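Local coordinates for oligopeptide-binding protein oppA (Lactococcus lactis, PDB 3DRF) that binds oligopeptides as the receptor of the OppABCDF ABC transporter, which takes up peptides longer than three residues for growth in milk, at residues L140-G145 against N187-E192; S95-I100 against K172-E177. All coordinates share one frame; numbering follows the deposited sequence.

Contact 1: residues L140-G145 against N187-E192; sequences LANIVG and NGYFLE
Two loops of the periplasmic-binding-protein (Venus fly-trap) fold pack here: Leu140, Asn142 and Ile143, from the loop between helices 116-127 and 146-150, touch Gly188, Tyr189 and Leu191, from the loop that leads to helix 197-200. The contact is buried and small, 243 Å² over both sides. The second loop is shaped by an Asx turn. Asn187 OD1 accepts from Tyr189 N at 2.9 Å, and more weakly from Phe190 N. Gly188, between Asn187 and Tyr189, has a positive phi (82°). The turn presents the carbonyl of Tyr189 to the first loop. Ile143 brings CD1 to within 3.6 Å of Tyr189 O. One water binds the same oxygen. It donates to Tyr189 O at 2.7 Å and accepts from Asn142 ND2 at 3.1 Å, so it bridges the two loops. It lies in the plane of the Tyr189 ring, at the ring edge. Asn142 reaches across because CG stands anti to the backbone N (chi1 177°). Its ND2 comes obliquely to Tyr189 CD1 at 4.1 Å, with the amide and ring planes 89° apart. ND2 also donates to Glu177 O, so both the water and a neighbouring loop fix the amide. The ring ends in a hydroxyl bonded to Asp509. Beside this polar part lies an apolar one. Leu140 CD2 meets Leu191 CG at 4.3 Å and passes Gly188 O at 4.1 Å. Ile126 of helix 116-127 touches both leucines, while Tyr123 OH of that helix accepts a hydrogen bond from Leu191 N. The chemistry is therefore mixed: the two leucines make the apolar part, Ile143 CD1 lies against the Tyr189 carbonyl, and the polar connection runs through a water that gives Tyr189 O a donor and Asn142 ND2 an acceptor.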
loop_
_atom_site.group_PDB
_atom_site.type_symbol
_atom_site.label_atom_id
_atom_site.label_comp_id
_atom_site.label_asym_id
_atom_site.label_seq_id
_atom_site.Cartn_x
_atom_site.Cartn_y
_atom_site.Cartn_z
ATOM N N LEU A 140 9.383 -2.270 -12.972
ATOM C CA LEU A 140 8.883 -2.921 -14.215
ATOM C C LEU A 140 9.768 -2.663 -15.445
ATOM O O LEU A 140 9.723 -3.377 -16.369
ATOM C CB LEU A 140 7.427 -2.493 -14.475
ATOM C CG LEU A 140 6.443 -3.096 -13.418
ATOM C CD1 LEU A 140 5.051 -2.544 -13.708
ATOM C CD2 LEU A 140 6.401 -4.648 -13.453
ATOM N N ALA A 141 10.617 -1.621 -15.373
ATOM C CA ALA A 141 11.607 -1.324 -16.444
ATOM C C ALA A 141 12.694 -2.401 -16.621
ATOM O O ALA A 141 13.345 -2.484 -17.584
ATOM C CB ALA A 141 12.236 0.049 -16.196
ATOM N N ASN A 142 12.813 -3.240 -15.594
ATOM C CA ASN A 142 13.768 -4.361 -15.579
ATOM C C ASN A 142 13.312 -5.615 -16.330
ATOM O O ASN A 142 14.080 -6.500 -16.495
ATOM C CB ASN A 142 14.202 -4.657 -14.109
ATOM C CG ASN A 142 15.156 -5.876 -13.969
ATOM O OD1 ASN A 142 16.255 -5.841 -14.414
ATOM N ND2 ASN A 142 14.679 -6.904 -13.329
ATOM N N ILE A 143 12.086 -5.621 -16.826
ATOM C CA ILE A 143 11.620 -6.672 -17.755
ATOM C C ILE A 143 11.913 -6.207 -19.180
ATOM O O ILE A 143 11.505 -5.165 -19.583
ATOM C CB ILE A 143 10.120 -6.982 -17.545
ATOM C CG1 ILE A 143 9.944 -7.682 -16.187
ATOM C CG2 ILE A 143 9.602 -7.942 -18.701
ATOM C CD1 ILE A 143 8.424 -7.811 -15.784
ATOM N N VAL A 144 12.671 -7.019 -19.894
ATOM C CA VAL A 144 13.048 -6.696 -21.279
ATOM C C VAL A 144 11.805 -6.343 -22.098
ATOM O O VAL A 144 10.850 -7.062 -22.110
ATOM C CB VAL A 144 13.841 -7.910 -21.913
ATOM C CG1 VAL A 144 14.122 -7.640 -23.386
ATOM C CG2 VAL A 144 15.206 -8.050 -21.209
ATOM N N GLY A 145 11.891 -5.201 -22.790
ATOM C CA GLY A 145 10.786 -4.783 -23.659
ATOM C C GLY A 145 9.632 -4.027 -22.973
ATOM O O GLY A 145 8.791 -3.468 -23.621
ATOM N N ASN A 187 8.057 -8.626 -4.099
ATOM C CA ASN A 187 9.310 -8.011 -4.628
ATOM C C ASN A 187 9.128 -6.869 -5.700
ATOM O O ASN A 187 9.942 -6.043 -5.835
ATOM C CB ASN A 187 10.261 -9.138 -5.140
ATOM C CG ASN A 187 9.756 -9.829 -6.417
ATOM O OD1 ASN A 187 9.773 -9.289 -7.483
ATOM N ND2 ASN A 187 9.269 -11.036 -6.254
ATOM N N GLY A 188 8.013 -6.922 -6.438
ATOM C CA GLY A 188 7.630 -5.885 -7.413
ATOM C C GLY A 188 8.291 -6.003 -8.783
ATOM O O GLY A 188 7.888 -5.370 -9.687
ATOM N N TYR A 189 9.310 -6.838 -8.918
ATOM C CA TYR A 189 10.052 -7.044 -10.205
ATOM C C TYR A 189 9.351 -8.011 -11.169
ATOM O O TYR A 189 9.549 -7.939 -12.330
ATOM C CB TYR A 189 11.517 -7.436 -9.923
ATOM C CG TYR A 189 12.305 -6.264 -9.339
ATOM C CD1 TYR A 189 12.760 -5.261 -10.153
ATOM C CD2 TYR A 189 12.535 -6.144 -7.960
ATOM C CE1 TYR A 189 13.473 -4.169 -9.657
ATOM C CE2 TYR A 189 13.232 -5.040 -7.428
ATOM C CZ TYR A 189 13.694 -4.057 -8.301
ATOM O OH TYR A 189 14.378 -2.945 -7.856
ATOM N N PHE A 190 8.527 -8.899 -10.633
ATOM C CA PHE A 190 7.550 -9.659 -11.443
ATOM C C PHE A 190 6.263 -9.675 -10.643
ATOM O O PHE A 190 6.255 -9.628 -9.456
ATOM C CB PHE A 190 8.033 -11.050 -11.879
ATOM C CG PHE A 190 8.321 -12.010 -10.739
ATOM C CD1 PHE A 190 7.317 -12.846 -10.225
ATOM C CD2 PHE A 190 9.623 -12.099 -10.195
ATOM C CE1 PHE A 190 7.616 -13.749 -9.181
ATOM C CE2 PHE A 190 9.890 -12.981 -9.168
ATOM C CZ PHE A 190 8.936 -13.810 -8.671
ATOM N N LEU A 191 5.171 -9.686 -11.368
ATOM C CA LEU A 191 3.825 -9.581 -10.775
ATOM C C LEU A 191 3.296 -10.973 -10.415
ATOM O O LEU A 191 3.802 -11.973 -10.850
ATOM C CB LEU A 191 2.854 -8.821 -11.747
ATOM C CG LEU A 191 3.337 -7.386 -12.141
ATOM C CD1 LEU A 191 2.415 -6.732 -13.200
ATOM C CD2 LEU A 191 3.475 -6.474 -10.844
ATOM N N GLU A 192 2.212 -10.973 -9.648
ATOM C CA GLU A 192 1.773 -12.214 -8.988
ATOM C C GLU A 192 0.304 -12.480 -9.113
ATOM O O GLU A 192 -0.211 -13.276 -8.392
ATOM C CB GLU A 192 2.173 -12.180 -7.475
ATOM C CG GLU A 192 3.679 -11.876 -7.221
ATOM C CD GLU A 192 4.061 -11.909 -5.756
ATOM O OE1 GLU A 192 3.507 -12.680 -4.982
ATOM O OE2 GLU A 192 4.940 -11.166 -5.429
HETATM O O HOH W 1 11.635 -6.446 -13.286
#

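Contact 2: residues S95-I100 against K172-E177; sequences SKTATI and KVQFKE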
loop_
_atom_site.group_PDB
_atom_site.type_symbol
_atom_site.label_atom_id
_atom_site.label_comp_id
_atom_site.label_asym_id
_atom_site.label_seq_id
_atom_site.Cartn_x
_atom_site.Cartn_y
_atom_site.Cartn_z
ATOM N N SER A 95 20.312 -17.476 -16.780
ATOM C CA SER A 95 19.523 -16.962 -17.891
ATOM C C SER A 95 18.863 -15.608 -17.544
ATOM O O SER A 95 18.490 -14.896 -18.441
ATOM C CB SER A 95 18.409 -17.964 -18.290
ATOM O OG SER A 95 18.995 -19.157 -18.806
ATOM N N LYS A 96 18.717 -15.315 -16.261
ATOM C CA LYS A 96 18.039 -14.100 -15.722
ATOM C C LYS A 96 16.539 -14.106 -16.061
ATOM O O LYS A 96 16.041 -13.195 -16.582
ATOM C CB LYS A 96 18.761 -12.814 -16.184
ATOM C CG LYS A 96 20.275 -12.858 -15.923
ATOM C CD LYS A 96 21.022 -11.515 -16.201
ATOM C CE LYS A 96 22.510 -11.673 -15.947
ATOM N NZ LYS A 96 23.203 -10.384 -16.301
ATOM N N THR A 97 15.905 -15.226 -15.736
ATOM C CA THR A 97 14.484 -15.399 -16.014
ATOM C C THR A 97 13.714 -15.880 -14.756
ATOM O O THR A 97 14.241 -16.406 -13.820
ATOM C CB THR A 97 14.236 -16.400 -17.181
ATOM O OG1 THR A 97 14.731 -17.669 -16.775
ATOM C CG2 THR A 97 15.003 -16.012 -18.453
ATOM N N ALA A 98 12.418 -15.593 -14.779
ATOM C CA ALA A 98 11.404 -16.253 -13.936
ATOM C C ALA A 98 10.476 -17.039 -14.880
ATOM O O ALA A 98 10.037 -16.535 -15.892
ATOM C CB ALA A 98 10.593 -15.234 -13.109
ATOM N N THR A 99 10.207 -18.273 -14.509
ATOM C CA THR A 99 9.280 -19.111 -15.244
ATOM C C THR A 99 8.126 -19.454 -14.314
ATOM O O THR A 99 8.324 -20.056 -13.278
ATOM C CB THR A 99 9.968 -20.393 -15.727
ATOM O OG1 THR A 99 11.074 -20.038 -16.540
ATOM C CG2 THR A 99 9.004 -21.225 -16.579
ATOM N N ILE A 100 6.928 -19.050 -14.735
ATOM C CA ILE A 100 5.702 -19.223 -13.955
ATOM C C ILE A 100 4.919 -20.390 -14.582
ATOM O O ILE A 100 4.667 -20.390 -15.749
ATOM C CB ILE A 100 4.829 -17.905 -13.966
ATOM C CG1 ILE A 100 5.503 -16.738 -13.223
ATOM C CG2 ILE A 100 3.489 -18.182 -13.333
ATOM C CD1 ILE A 100 6.595 -16.029 -14.022
ATOM N N LYS A 172 7.396 -17.416 -19.475
ATOM C CA LYS A 172 8.793 -17.038 -19.235
ATOM C C LYS A 172 8.902 -15.516 -19.223
ATOM O O LYS A 172 8.519 -14.851 -20.151
ATOM C CB LYS A 172 9.686 -17.559 -20.379
ATOM C CG LYS A 172 11.180 -17.227 -20.239
ATOM C CD LYS A 172 11.972 -17.700 -21.516
ATOM C CE LYS A 172 13.056 -16.666 -21.877
ATOM N NZ LYS A 172 13.841 -17.104 -23.096
ATOM N N VAL A 173 9.470 -14.982 -18.170
ATOM C CA VAL A 173 9.761 -13.531 -18.037
ATOM C C VAL A 173 11.277 -13.296 -18.025
ATOM O O VAL A 173 11.983 -13.823 -17.227
ATOM C CB VAL A 173 9.147 -12.951 -16.731
ATOM C CG1 VAL A 173 9.432 -11.441 -16.614
ATOM C CG2 VAL A 173 7.622 -13.315 -16.645
ATOM N N GLN A 174 11.742 -12.536 -18.995
ATOM C CA GLN A 174 13.155 -12.195 -19.163
ATOM C C GLN A 174 13.466 -10.851 -18.526
ATOM O O GLN A 174 12.955 -9.843 -18.923
ATOM C CB GLN A 174 13.498 -12.145 -20.680
ATOM C CG GLN A 174 14.963 -11.805 -20.973
ATOM C CD GLN A 174 15.909 -12.926 -20.538
ATOM O OE1 GLN A 174 15.874 -13.952 -21.124
ATOM N NE2 GLN A 174 16.710 -12.698 -19.510
ATOM N N PHE A 175 14.378 -10.905 -17.594
ATOM C CA PHE A 175 14.866 -9.702 -16.912
ATOM C C PHE A 175 16.170 -9.202 -17.535
ATOM O O PHE A 175 16.863 -9.935 -18.149
ATOM C CB PHE A 175 15.147 -9.998 -15.400
ATOM C CG PHE A 175 13.925 -10.574 -14.665
ATOM C CD1 PHE A 175 12.786 -9.809 -14.533
ATOM C CD2 PHE A 175 13.975 -11.828 -14.121
ATOM C CE1 PHE A 175 11.656 -10.324 -13.873
ATOM C CE2 PHE A 175 12.845 -12.351 -13.448
ATOM C CZ PHE A 175 11.691 -11.578 -13.369
ATOM N N LYS A 176 16.465 -7.945 -17.269
ATOM C CA LYS A 176 17.833 -7.385 -17.468
ATOM C C LYS A 176 18.807 -7.923 -16.402
ATOM O O LYS A 176 19.885 -8.289 -16.732
ATOM C CB LYS A 176 17.810 -5.851 -17.454
ATOM C CG LYS A 176 16.912 -5.231 -18.560
ATOM C CD LYS A 176 16.878 -3.690 -18.439
ATOM C CE LYS A 176 15.910 -3.180 -19.433
ATOM N NZ LYS A 176 15.797 -1.735 -19.245
ATOM N N GLU A 177 18.394 -7.893 -15.148
ATOM C CA GLU A 177 19.137 -8.471 -14.051
ATOM C C GLU A 177 18.173 -9.071 -13.029
ATOM O O GLU A 177 17.038 -8.660 -12.848
ATOM C CB GLU A 177 20.011 -7.409 -13.285
ATOM C CG GLU A 177 21.024 -6.609 -14.153
ATOM C CD GLU A 177 22.123 -7.485 -14.747
ATOM O OE1 GLU A 177 22.300 -8.609 -14.358
ATOM O OE2 GLU A 177 22.794 -6.973 -15.619
HETATM O O HOH W 2 18.623 -15.133 -21.194
#
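Strands 97-100 and 172-174 run antiparallel, their axes 4.7 Å apart, with Ala98 and Val173 as a hydrogen-bonded pair: Ala98 N donates to Val173 O and Val173 N to Ala98 O. Past the strand end, Phe175 N donates to Lys96 O at 3.0 Å. Lys96 and Thr97 form a G1 beta bulge opposite Asp92 of strand 87-92. Gln174 holds the turn that precedes the bulge, at Ser95. Its chain bends at chi2 (68°), which brings NE2 to Ser95 O at 3.0 Å in an almost straight bond (176°). The other N-H goes to Phe175 O at 3.1 Å. Both acceptors lie close to the amide plane, so the amide is held flat. A water donates to Gln174 OE1 and Ser95 O, and Thr97 CG2 packs against OE1. With an alanine in place of Gln174, Ser95 O and Phe175 O would probably lose their amide donor, and the turn its side-chain tie to the second strand. On the face that carries Ala98 and Val173, the Phe175 ring reaches back from beyond the strand: CE2 meets Ala98 CB at 3.7 Å. Ile100 CD1 touches Val173 CG2. Farther out, the extended Lys96 runs alongside Glu177 and pairs NZ with OE1 at 2.8 Å, on the syn side. Backbone ladder, amide and salt bridge thus tie strands and turn together, and Ala98, Ile100, Val173 and Phe175 add apolar contacts.

Contacts 1 and 2 lie with their centres about 9 Å apart, on the same side of the chain's centre. Their segments alternate along the chain: 95-100, 140-145, 172-177, then 187-192. Contact 2 belongs to the four-stranded antiparallel sheet, as the pairing of 97-102 with 170-174. Contact 1 joins loops beside it. The two meet directly: Asn142 O probably accepts from Lys176 N, and Tyr189 O packs against Phe175 CE1. Helix 116-127 serves both, with Tyr119 touching Ile100 and Val173, and Ile126 touching Leu140 and Leu191. Sheet, helix and loops thus form one continuous packed region of this peptide receptor.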